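Long-range contacts in glycerol kinase, putative (Plasmodium falciparum, PDB 2W40), which probably catalyses the ATP-dependent phosphorylation of glycerol to sn-glycerol 3-phosphate, as a member of the FGGY kinase family: residues I388-N393 with M424-D429; I430-I435 with F476-D481. All blocks are in the same frame, centred on the assembly; numbering follows the deposited sequence.

Contact 1: I388-N393 with M424-D429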
ATOM      1  N   ILE C 388      13.224   7.185   0.990  1.00  8.91           N
ATOM      2  CA  ILE C 388      14.672   7.107   0.715  1.00  8.99           C
ATOM      3  C   ILE C 388      15.388   8.239   1.420  1.00  9.72           C
ATOM      4  O   ILE C 388      16.390   8.032   2.126  1.00 10.23           O
ATOM      5  CB  ILE C 388      14.967   7.010  -0.804  1.00 11.72           C
ATOM      6  CG1 ILE C 388      14.199   5.827  -1.483  1.00 11.19           C
ATOM      7  CG2 ILE C 388      16.520   7.003  -1.073  1.00 10.94           C
ATOM      8  CD1 ILE C 388      14.318   5.797  -3.006  1.00 12.38           C
ATOM      9  N   ALA C 389      14.908   9.474   1.160  1.00  8.23           N
ATOM     10  CA  ALA C 389      15.470  10.665   1.788  1.00  8.45           C
ATOM     11  C   ALA C 389      15.474  10.649   3.276  1.00  6.94           C
ATOM     12  O   ALA C 389      16.509  10.911   3.902  1.00  9.20           O
ATOM     13  CB  ALA C 389      14.813  11.942   1.213  1.00  8.21           C
ATOM     14  N   PHE C 390      14.318  10.255   3.859  1.00  5.81           N
ATOM     15  CA  PHE C 390      14.285  10.138   5.319  1.00  6.97           C
ATOM     16  C   PHE C 390      15.290   9.149   5.903  1.00  7.33           C
ATOM     17  O   PHE C 390      15.873   9.406   6.956  1.00  8.20           O
ATOM     18  CB  PHE C 390      12.867   9.780   5.757  1.00  8.29           C
ATOM     19  CG  PHE C 390      11.877  10.918   5.643  1.00  8.46           C
ATOM     20  CD1 PHE C 390      12.054  12.144   6.335  1.00 10.44           C
ATOM     21  CD2 PHE C 390      10.762  10.783   4.820  1.00 10.04           C
ATOM     22  CE1 PHE C 390      11.086  13.168   6.203  1.00  8.73           C
ATOM     23  CE2 PHE C 390       9.835  11.792   4.713  1.00 11.27           C
ATOM     24  CZ  PHE C 390      10.035  12.995   5.369  1.00  9.79           C
ATOM     25  N   GLN C 391      15.456   8.023   5.218  1.00  6.44           N
ATOM     26  CA  GLN C 391      16.458   7.061   5.665  1.00  7.00           C
ATOM     27  C   GLN C 391      17.907   7.626   5.538  1.00  7.49           C
ATOM     28  O   GLN C 391      18.766   7.428   6.433  1.00 10.37           O
ATOM     29  CB  GLN C 391      16.299   5.763   4.838  1.00  7.73           C
ATOM     30  CG  GLN C 391      15.106   4.873   5.267  1.00 12.04           C
ATOM     31  CD  GLN C 391      15.044   3.675   4.394  1.00  9.20           C
ATOM     32  OE1 GLN C 391      15.587   2.649   4.727  1.00 13.46           O
ATOM     33  NE2 GLN C 391      14.419   3.818   3.201  1.00 11.56           N
ATOM     34  N   LEU C 392      18.151   8.320   4.423  1.00  8.69           N
ATOM     35  CA  LEU C 392      19.450   8.906   4.203  1.00  8.95           C
ATOM     36  C   LEU C 392      19.768   9.925   5.286  1.00  8.29           C
ATOM     37  O   LEU C 392      20.886  10.026   5.763  1.00  9.66           O
ATOM     38  CB  LEU C 392      19.490   9.468   2.786  1.00  9.55           C
ATOM     39  CG  LEU C 392      20.905   9.903   2.405  1.00 10.23           C
ATOM     40  CD1 LEU C 392      21.972   8.767   2.448  1.00 10.04           C
ATOM     41  CD2 LEU C 392      20.876  10.653   1.069  1.00 12.42           C
ATOM     42  N   ASN C 393      18.760  10.699   5.703  1.00  8.67           N
ATOM     43  CA  ASN C 393      18.945  11.686   6.760  1.00  8.95           C
ATOM     44  C   ASN C 393      19.389  11.057   8.074  1.00  8.87           C
ATOM     45  O   ASN C 393      20.276  11.555   8.765  1.00 11.61           O
ATOM     46  CB  ASN C 393      17.649  12.425   6.966  1.00 10.29           C
ATOM     47  CG  ASN C 393      17.776  13.485   8.031  1.00 10.98           C
ATOM     48  OD1 ASN C 393      18.731  14.280   8.028  1.00 14.21           O
ATOM     49  ND2 ASN C 393      16.745  13.572   8.923  1.00 14.06           N
ATOM     50  N   MET C 424      16.078  15.032  -5.918  1.00 11.35           N
ATOM     51  CA  MET C 424      17.337  15.501  -5.337  1.00 10.46           C
ATOM     52  C   MET C 424      17.107  16.735  -4.452  1.00  9.50           C
ATOM     53  O   MET C 424      17.750  16.911  -3.397  1.00 10.53           O
ATOM     54  CB  MET C 424      18.314  15.758  -6.466  1.00 12.04           C
ATOM     55  CG  MET C 424      18.839  14.506  -7.167  1.00 12.42           C
ATOM     56  SD  MET C 424      19.250  13.096  -5.949  1.00 17.75           S
ATOM     57  CE  MET C 424      20.661  13.834  -5.368  1.00 14.22           C
ATOM     58  N   GLN C 425      16.165  17.611  -4.841  1.00  9.08           N
ATOM     59  CA  GLN C 425      15.869  18.790  -4.021  1.00  9.65           C
ATOM     60  C   GLN C 425      15.295  18.357  -2.646  1.00 11.30           C
ATOM     61  O   GLN C 425      15.686  18.864  -1.630  1.00 11.13           O
ATOM     62  CB  GLN C 425      14.929  19.720  -4.765  1.00  9.94           C
ATOM     63  CG  GLN C 425      14.717  21.016  -3.971  1.00 10.58           C
ATOM     64  CD  GLN C 425      16.005  21.823  -3.753  1.00 12.51           C
ATOM     65  OE1 GLN C 425      16.580  22.294  -4.724  1.00 16.63           O
ATOM     66  NE2 GLN C 425      16.397  21.994  -2.543  1.00 13.93           N
ATOM     67  N   PHE C 426      14.398  17.372  -2.686  1.00  9.70           N
ATOM     68  CA  PHE C 426      13.807  16.831  -1.437  1.00  9.74           C
ATOM     69  C   PHE C 426      14.892  16.204  -0.560  1.00 10.09           C
ATOM     70  O   PHE C 426      14.895  16.399   0.644  1.00 10.85           O
ATOM     71  CB  PHE C 426      12.723  15.820  -1.743  1.00  9.93           C
ATOM     72  CG  PHE C 426      11.963  15.402  -0.557  1.00 10.42           C
ATOM     73  CD1 PHE C 426      10.945  16.171  -0.046  1.00 11.08           C
ATOM     74  CD2 PHE C 426      12.253  14.236   0.137  1.00  9.96           C
ATOM     75  CE1 PHE C 426      10.232  15.809   1.040  1.00 12.92           C
ATOM     76  CE2 PHE C 426      11.531  13.902   1.261  1.00 12.39           C
ATOM     77  CZ  PHE C 426      10.523  14.675   1.686  1.00 12.44           C
ATOM     78  N   ASN C 427      15.806  15.452  -1.177  1.00 10.48           N
ATOM     79  CA  ASN C 427      16.938  14.896  -0.410  1.00  9.57           C
ATOM     80  C   ASN C 427      17.760  15.984   0.253  1.00  9.56           C
ATOM     81  O   ASN C 427      18.063  15.962   1.429  1.00 10.14           O
ATOM     82  CB  ASN C 427      17.867  14.028  -1.324  1.00 10.47           C
ATOM     83  CG  ASN C 427      17.363  12.599  -1.488  1.00 11.32           C
ATOM     84  OD1 ASN C 427      17.959  11.671  -0.925  1.00 16.48           O
ATOM     85  ND2 ASN C 427      16.273  12.414  -2.229  1.00 12.63           N
ATOM     86  N   SER C 428      18.100  17.029  -0.544  1.00 10.00           N
ATOM     87  CA  SER C 428      18.938  18.128  -0.006  1.00 11.18           C
ATOM     88  C   SER C 428      18.224  18.849   1.116  1.00 10.70           C
ATOM     89  O   SER C 428      18.840  19.099   2.171  1.00 12.76           O
ATOM     90  CB  SER C 428      19.307  19.127  -1.100  1.00 11.16           C
ATOM     91  OG  SER C 428      20.136  20.141  -0.545  1.00 14.76           O
ATOM     92  N   ASP C 429      16.897  19.074   0.921  1.00 10.89           N
ATOM     93  CA  ASP C 429      16.027  19.686   1.897  1.00 12.56           C
ATOM     94  C   ASP C 429      16.013  18.844   3.224  1.00 13.64           C
ATOM     95  O   ASP C 429      16.280  19.349   4.356  1.00 13.82           O
ATOM     96  CB  ASP C 429      14.632  19.811   1.389  1.00 12.33           C
ATOM     97  CG  ASP C 429      14.425  20.884   0.399  1.00 17.04           C
ATOM     98  OD1 ASP C 429      15.347  21.701   0.163  1.00 15.49           O
ATOM     99  OD2 ASP C 429      13.285  20.917  -0.163  1.00 17.57           O
TER
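A389 sets its methyl group against two side chains of the facing helix, F426 and N427. Its CB lies 3.6 Å from CD2 of F426, at the ring edge, and 3.8 Å from ND2 of N427. This is the tight part: the CA atoms of A389 and N427 are 5.0 Å apart. The F426 ring reaches across because its CG is anti to the backbone N (chi1 -171°). The same ring turns its edge to the face of F390 in an offset edge-to-face pair, centroids 5.8 Å apart and planes at 86°. CD2 of L392 touches OD1 of N427 at 3.7 Å, the side chains crossing at about a right angle.

The looser side is the outer face of helix 421-431, where partly exposed Q425 and D429 touch nothing of 388-393. Q425 NE2 donates to D429 OD1 at 2.9 Å and also bonds H477 O, so the loop after strand 472-476 partly covers this flank. The segment axes approach to 9.1 Å and cross at -31°, packing helices 377-403 and 421-431 in the C-terminal FGGY domain. Methyl, ring and amide meet by van der Waals contact; N427's buried amide bonds Y268 OH and F423 O instead.

Contact 2: I430-I435 with F476-D481. With EDO (1,2-ethanediol), chain B.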
ATOM      1  N   ILE C 430      15.748  17.562   3.104  1.00 12.09           N
ATOM      2  CA  ILE C 430      15.586  16.745   4.343  1.00 13.70           C
ATOM      3  C   ILE C 430      16.901  16.431   5.019  1.00 14.57           C
ATOM      4  O   ILE C 430      16.965  16.472   6.261  1.00 15.99           O
ATOM      5  CB  ILE C 430      14.836  15.497   4.064  1.00 12.54           C
ATOM      6  CG1 ILE C 430      13.394  15.795   3.716  1.00 12.38           C
ATOM      7  CG2 ILE C 430      14.938  14.403   5.219  1.00 13.48           C
ATOM      8  CD1 ILE C 430      12.490  16.594   4.760  1.00 15.59           C
ATOM      9  N   ILE C 431      17.948  16.116   4.268  1.00 14.87           N
ATOM     10  CA  ILE C 431      19.298  15.851   4.897  1.00 15.89           C
ATOM     11  C   ILE C 431      20.051  17.129   5.281  1.00 17.61           C
ATOM     12  O   ILE C 431      21.143  16.998   5.893  1.00 18.90           O
ATOM     13  CB  ILE C 431      20.199  14.881   4.073  1.00 16.35           C
ATOM     14  CG1 ILE C 431      20.845  15.545   2.836  1.00 19.94           C
ATOM     15  CG2 ILE C 431      19.383  13.635   3.631  1.00 14.86           C
ATOM     16  CD1 ILE C 431      21.728  14.657   1.948  1.00 18.83           C
ATOM     17  N   ASN C 432      19.501  18.290   4.862  1.00 16.08           N
ATOM     18  CA  ASN C 432      20.084  19.643   5.024  1.00 15.60           C
ATOM     19  C   ASN C 432      21.626  19.723   4.651  1.00 16.20           C
ATOM     20  O   ASN C 432      22.463  20.161   5.466  1.00 15.59           O
ATOM     21  CB  ASN C 432      19.836  20.140   6.409  1.00 16.74           C
ATOM     22  CG  ASN C 432      20.064  21.706   6.567  1.00 16.39           C
ATOM     23  OD1 ASN C 432      19.988  22.495   5.608  1.00 21.67           O
ATOM     24  ND2 ASN C 432      20.477  22.093   7.803  1.00 25.35           N
ATOM     25  N   THR C 433      21.936  19.262   3.458  1.00 15.09           N
ATOM     26  CA  THR C 433      23.304  19.113   2.989  1.00 15.17           C
ATOM     27  C   THR C 433      23.353  19.484   1.558  1.00 15.20           C
ATOM     28  O   THR C 433      22.434  19.117   0.787  1.00 17.11           O
ATOM     29  CB  THR C 433      23.845  17.636   3.151  1.00 14.75           C
ATOM     30  OG1 THR C 433      23.822  17.186   4.559  1.00 17.77           O
ATOM     31  CG2 THR C 433      25.318  17.456   2.629  1.00 16.09           C
ATOM     32  N   LYS C 434      24.397  20.252   1.188  1.00 14.45           N
ATOM     33  CA  LYS C 434      24.664  20.545  -0.214  1.00 14.47           C
ATOM     34  C   LYS C 434      24.990  19.243  -0.947  1.00 13.81           C
ATOM     35  O   LYS C 434      25.825  18.424  -0.470  1.00 15.81           O
ATOM     36  CB  LYS C 434      25.881  21.563  -0.421  1.00 14.89           C
ATOM     37  CG  LYS C 434      26.060  21.891  -1.847  1.00 17.29           C
ATOM     38  CD  LYS C 434      26.930  23.138  -2.213  1.00 22.48           C
ATOM     39  CE  LYS C 434      28.322  22.992  -1.817  1.00 26.91           C
ATOM     40  NZ  LYS C 434      29.166  24.267  -1.926  1.00 26.49           N
ATOM     41  N   ILE C 435      24.356  19.028  -2.062  1.00 13.18           N
ATOM     42  CA  ILE C 435      24.542  17.826  -2.906  1.00 13.10           C
ATOM     43  C   ILE C 435      25.145  18.264  -4.283  1.00 13.87           C
ATOM     44  O   ILE C 435      24.626  19.178  -4.906  1.00 15.64           O
ATOM     45  CB  ILE C 435      23.233  17.050  -3.089  1.00 13.99           C
ATOM     46  CG1 ILE C 435      22.810  16.353  -1.783  1.00 14.87           C
ATOM     47  CG2 ILE C 435      23.347  16.069  -4.296  1.00 16.02           C
ATOM     48  CD1 ILE C 435      21.469  15.689  -1.923  1.00 13.06           C
ATOM     49  N   PHE C 476      22.573  21.027  -5.620  1.00 13.47           N
ATOM     50  CA  PHE C 476      21.405  21.271  -4.783  1.00 13.60           C
ATOM     51  C   PHE C 476      21.753  21.775  -3.422  1.00 13.26           C
ATOM     52  O   PHE C 476      22.682  21.285  -2.756  1.00 13.35           O
ATOM     53  CB  PHE C 476      20.563  19.959  -4.660  1.00 13.47           C
ATOM     54  CG  PHE C 476      20.055  19.455  -5.985  1.00 11.02           C
ATOM     55  CD1 PHE C 476      18.829  19.853  -6.487  1.00 13.17           C
ATOM     56  CD2 PHE C 476      20.864  18.668  -6.746  1.00 11.47           C
ATOM     57  CE1 PHE C 476      18.431  19.448  -7.679  1.00 12.52           C
ATOM     58  CE2 PHE C 476      20.503  18.241  -7.980  1.00 12.91           C
ATOM     59  CZ  PHE C 476      19.317  18.623  -8.483  1.00 15.74           C
ATOM     60  N   HIS C 477      21.025  22.791  -2.989  1.00 14.70           N
ATOM     61  CA  HIS C 477      21.167  23.290  -1.656  1.00 15.65           C
ATOM     62  C   HIS C 477      19.779  23.186  -1.011  1.00 15.00           C
ATOM     63  O   HIS C 477      18.793  23.295  -1.713  1.00 14.64           O
ATOM     64  CB  HIS C 477      21.562  24.785  -1.683  1.00 18.47           C
ATOM     65  CG  HIS C 477      22.713  25.123  -2.570  1.00 22.84           C
ATOM     66  ND1 HIS C 477      24.002  25.279  -2.087  1.00 29.19           N
ATOM     67  CD2 HIS C 477      22.759  25.440  -3.893  1.00 27.93           C
ATOM     68  CE1 HIS C 477      24.801  25.614  -3.095  1.00 27.91           C
ATOM     69  NE2 HIS C 477      24.073  25.725  -4.196  1.00 29.89           N
ATOM     70  N   SER C 478      19.690  23.147   0.295  1.00 14.47           N
ATOM     71  CA  SER C 478      18.363  23.158   0.934  1.00 15.01           C
ATOM     72  C   SER C 478      17.596  24.456   0.727  1.00 16.05           C
ATOM     73  O   SER C 478      18.169  25.542   0.885  1.00 17.82           O
ATOM     74  CB  SER C 478      18.492  22.947   2.434  1.00 15.11           C
ATOM     75  OG  SER C 478      17.207  23.060   3.035  1.00 16.90           O
ATOM     76  N   LYS C 479      16.304  24.289   0.405  1.00 16.33           N
ATOM     77  CA  LYS C 479      15.332  25.397   0.230  1.00 16.70           C
ATOM     78  C   LYS C 479      14.220  25.292   1.293  1.00 15.86           C
ATOM     79  O   LYS C 479      13.272  26.058   1.297  1.00 18.46           O
ATOM     80  CB  LYS C 479      14.760  25.375  -1.175  1.00 17.76           C
ATOM     81  CG  LYS C 479      15.736  25.835  -2.205  1.00 19.65           C
ATOM     82  CD  LYS C 479      15.018  25.749  -3.502  1.00 21.19           C
ATOM     83  CE  LYS C 479      15.918  26.178  -4.660  1.00 25.16           C
ATOM     84  NZ  LYS C 479      15.192  26.523  -5.899  1.00 27.45           N
ATOM     85  N   MET C 480      14.397  24.445   2.300  1.00 15.18           N
ATOM     86  CA  MET C 480      13.349  24.110   3.242  1.00 15.15           C
ATOM     87  C   MET C 480      13.703  24.693   4.591  1.00 16.80           C
ATOM     88  O   MET C 480      14.869  24.561   5.026  1.00 16.74           O
ATOM     89  CB  MET C 480      13.178  22.556   3.309  1.00 14.70           C
ATOM     90  CG  MET C 480      12.090  22.121   4.330  1.00 15.54           C
ATOM     91  SD  MET C 480      11.913  20.297   4.392  1.00 16.12           S
ATOM     92  CE  MET C 480      11.024  19.897   2.870  1.00 16.02           C
ATOM     93  N   ASP C 481      12.693  25.285   5.236  1.00 16.90           N
ATOM     94  CA  ASP C 481      12.699  25.915   6.587  1.00 18.27           C
ATOM     95  C   ASP C 481      13.006  24.832   7.647  1.00 18.25           C
ATOM     96  O   ASP C 481      12.544  23.680   7.482  1.00 17.35           O
ATOM     97  CB  ASP C 481      11.226  26.422   6.812  1.00 18.41           C
ATOM     98  CG  ASP C 481      11.018  27.215   8.021  1.00 21.46           C
ATOM     99  OD1 ASP C 481      11.703  28.219   8.242  1.00 26.46           O
ATOM    100  OD2 ASP C 481      10.178  26.824   8.827  1.00 32.75           O
TER
HETATM  101  C1  EDO B1518      22.848  23.418   4.018  1.00 30.02           C
HETATM  102  O1  EDO B1518      21.729  24.178   4.446  1.00 32.08           O
HETATM  103  C2  EDO B1518      22.333  22.592   2.869  1.00 29.79           C
HETATM  104  O2  EDO B1518      22.289  23.336   1.660  1.00 25.39           O
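I435 and F476 pair through both of their backbone hydrogen bonds. I435 N donates to F476 O at 2.9 Å, and F476 N donates to I435 O at 2.9 Å. Both bonds are nearly straight and lie in the carbonyl planes. F476 O also receives a CA-H...O contact from K434 CA at 3.3 Å.

Beside this pair, the K434 and H477 side chains run alongside each other, pointing the same way. CD of K434 comes 3.4 Å from CE1 of H477. Both residues are exposed. Further on, a 1,2-ethanediol, probably from the crystallisation liquor, bridges the segments. Its O1 donates to N432 OD1 at 2.7 Å, and S478 N donates to its O2 at 2.9 Å. At the far end, CD1 of I430 meets SD of M480 at 3.8 Å.

Turns, helix ends and neighbouring side chains hold these groups in place. N432 leaves the helix with positive phi (46°), which turns the chain toward strand 435-438. S478 OG accepts from M480 N at 3.2 Å, forming an ST turn. M480 is extended to its sulfur and bends only at chi3. D429 OD1 receives K479 N, and R485 of helix 482-500 bonds I430 O. D481 is the N-cap of that helix. The antiparallel hydrogen-bonded I435-F476 pair joins strand 435-438 to 472-476, the outermost strand of the mixed C-terminal-domain sheet in this sugar kinase/Hsp70/actin superfamily member.

Overall arrangement
After the N-terminal domain and the first strands of the C-terminal sheet, the chain reaches helix 377-403. Contact 1 closes the loop that runs from it through strand 411-414 to helix 421-431. Contact 2 then opens at the end of that helix and closes the next loop, through helices 443-455 and 466-469, at the end of strand 472-476. The two loops follow in series and neither nest nor cross. Their centres lie about 8 Å apart, and helix 421-431 serves both. S428 OG of contact 1 bonds T433 O of contact 2. Together the contacts tie helix 377-403, helix 421-431 and the outermost strand 472-476 within the C-terminal FGGY domain.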